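Local structure of MNT antitoxin (Aphanizomenon flos-aquae 2012/KM1/D3, 7AE2) at residues A48-E53 with E89-S94. The protein neutralises the toxin HepT as the antitoxin of a type VII toxin-antitoxin pair, transferring two AMP units in succession from ATP onto a tyrosine of the toxin. Sequence-based numbering, arbitrary orientation.
Sequences AVLYDE and ELNHCS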
loop_
_atom_site.group_PDB
_atom_site.type_symbol
_atom_site.label_atom_id
_atom_site.label_comp_id
_atom_site.label_asym_id
_atom_site.label_seq_id
_atom_site.Cartn_x
_atom_site.Cartn_y
_atom_site.Cartn_z
ATOM N N ALA B 48 -6.306 -14.499 -12.431
ATOM C CA ALA B 48 -7.194 -15.368 -11.674
ATOM C C ALA B 48 -6.669 -16.793 -11.756
ATOM O O ALA B 48 -6.434 -17.310 -12.854
ATOM C CB ALA B 48 -8.627 -15.294 -12.205
ATOM N N VAL B 49 -6.482 -17.421 -10.600
ATOM C CA VAL B 49 -5.893 -18.750 -10.524
ATOM C C VAL B 49 -6.922 -19.727 -9.979
ATOM O O VAL B 49 -7.768 -19.378 -9.149
ATOM C CB VAL B 49 -4.617 -18.763 -9.655
ATOM C CG1 VAL B 49 -3.498 -18.001 -10.343
ATOM C CG2 VAL B 49 -4.906 -18.167 -8.287
ATOM N N LEU B 50 -6.841 -20.966 -10.457
ATOM C CA LEU B 50 -7.696 -22.056 -9.998
ATOM C C LEU B 50 -6.793 -23.213 -9.598
ATOM O O LEU B 50 -6.124 -23.804 -10.451
ATOM C CB LEU B 50 -8.687 -22.478 -11.083
ATOM C CG LEU B 50 -9.649 -23.610 -10.720
ATOM C CD1 LEU B 50 -10.475 -23.236 -9.499
ATOM C CD2 LEU B 50 -10.551 -23.950 -11.899
ATOM N N TYR B 51 -6.766 -23.528 -8.307
ATOM C CA TYR B 51 -5.894 -24.570 -7.787
ATOM C C TYR B 51 -6.579 -25.927 -7.836
ATOM O O TYR B 51 -7.804 -26.034 -7.724
ATOM C CB TYR B 51 -5.485 -24.279 -6.342
ATOM C CG TYR B 51 -4.882 -22.915 -6.103
ATOM C CD1 TYR B 51 -4.110 -22.293 -7.074
ATOM C CD2 TYR B 51 -5.085 -22.252 -4.900
ATOM C CE1 TYR B 51 -3.559 -21.047 -6.852
ATOM C CE2 TYR B 51 -4.538 -21.007 -4.669
ATOM C CZ TYR B 51 -3.776 -20.408 -5.648
ATOM O OH TYR B 51 -3.234 -19.166 -5.416
ATOM N N ASP B 52 -5.772 -26.971 -7.999
ATOM C CA ASP B 52 -6.223 -28.319 -7.685
ATOM C C ASP B 52 -6.301 -28.452 -6.169
ATOM O O ASP B 52 -5.291 -28.294 -5.475
ATOM C CB ASP B 52 -5.275 -29.355 -8.284
ATOM C CG ASP B 52 -5.770 -30.784 -8.105
ATOM O OD1 ASP B 52 -5.929 -31.231 -6.949
ATOM O OD2 ASP B 52 -6.003 -31.462 -9.129
ATOM N N GLU B 53 -7.504 -28.731 -5.657
ATOM C CA GLU B 53 -7.727 -28.696 -4.213
ATOM C C GLU B 53 -6.852 -29.701 -3.475
ATOM O O GLU B 53 -6.512 -29.486 -2.307
ATOM C CB GLU B 53 -9.203 -28.948 -3.906
ATOM N N GLU B 89 -8.053 -15.723 -6.144
ATOM C CA GLU B 89 -8.274 -17.157 -5.983
ATOM C C GLU B 89 -9.692 -17.491 -6.428
ATOM O O GLU B 89 -10.663 -17.121 -5.762
ATOM C CB GLU B 89 -8.046 -17.584 -4.536
ATOM C CG GLU B 89 -6.642 -18.084 -4.239
ATOM C CD GLU B 89 -5.688 -16.968 -3.870
ATOM O OE1 GLU B 89 -6.153 -15.825 -3.674
ATOM O OE2 GLU B 89 -4.472 -17.237 -3.767
ATOM N N LEU B 90 -9.816 -18.194 -7.557
ATOM C CA LEU B 90 -11.131 -18.616 -8.023
ATOM C C LEU B 90 -11.718 -19.726 -7.162
ATOM O O LEU B 90 -12.920 -19.996 -7.255
ATOM C CB LEU B 90 -11.053 -19.072 -9.480
ATOM C CG LEU B 90 -10.756 -17.984 -10.512
ATOM C CD1 LEU B 90 -10.651 -18.586 -11.902
ATOM C CD2 LEU B 90 -11.827 -16.904 -10.473
ATOM N N ASN B 91 -10.901 -20.372 -6.328
ATOM C CA ASN B 91 -11.409 -21.432 -5.465
ATOM C C ASN B 91 -12.281 -20.870 -4.349
ATOM O O ASN B 91 -13.311 -21.460 -4.003
ATOM C CB ASN B 91 -10.244 -22.235 -4.884
ATOM C CG ASN B 91 -9.384 -22.874 -5.956
ATOM O OD1 ASN B 91 -8.494 -22.235 -6.520
ATOM N ND2 ASN B 91 -9.641 -24.146 -6.240
ATOM N N HIS B 92 -11.887 -19.730 -3.773
ATOM C CA HIS B 92 -12.611 -19.113 -2.657
ATOM C C HIS B 92 -12.752 -17.618 -2.940
ATOM O O HIS B 92 -12.019 -16.792 -2.390
ATOM C CB HIS B 92 -11.897 -19.380 -1.332
ATOM N N CYS B 93 -13.705 -17.278 -3.804
ATOM C CA CYS B 93 -14.017 -15.892 -4.115
ATOM C C CYS B 93 -15.525 -15.743 -4.226
ATOM O O CYS B 93 -16.277 -16.721 -4.180
ATOM C CB CYS B 93 -13.338 -15.427 -5.410
ATOM S SG CYS B 93 -13.949 -16.244 -6.905
ATOM N N SER B 94 -15.966 -14.497 -4.370
ATOM C CA SER B 94 -17.390 -14.225 -4.487
ATOM C C SER B 94 -17.909 -14.697 -5.841
ATOM O O SER B 94 -17.148 -14.877 -6.796
ATOM C CB SER B 94 -17.667 -12.732 -4.309
ATOM O OG SER B 94 -17.189 -11.987 -5.418
#
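V49 and E89 pair in parallel, their CA atoms 5.4 Å apart, and the amide N of L90 donates to V49 O at 2.9 Å. Beyond this bond the side chain of N91, not its backbone, pairs with Y51. N91 OD1 accepts the N-H of Y51 on a lone pair at 2.8 Å, almost straight (177°), while N91 ND2 donates to Y51 O at 3.0 Å. Gripped at both amide ends by one residue, the carboxamide is fixed in rotation; L50 CD1 packs 3.5 Å from N91 ND2. With CG anti to its carbonyl carbon (chi1 -53°), the Y51 ring reaches E89 with its hydroxyl end, where Y51 OH donates to E89 OE2 at 2.8 Å on the anti side of the carboxylate. E89 CG lies 3.6 Å from Y51 CE2, and the bend at chi2 carries the carboxylate round to the hydroxyl. L90 CG packs 3.8 Å from A48 CB. The contact joins strands 85-89 and 45-51, which carry the probable magnesium ligands D86 and D46 of the nucleotidyltransferase fold. L90 and A48 meet V101 of helix 95-104, L90 also reaches M27 of strand 25-31, and Y51 stacks on Y56 of helix 53-62.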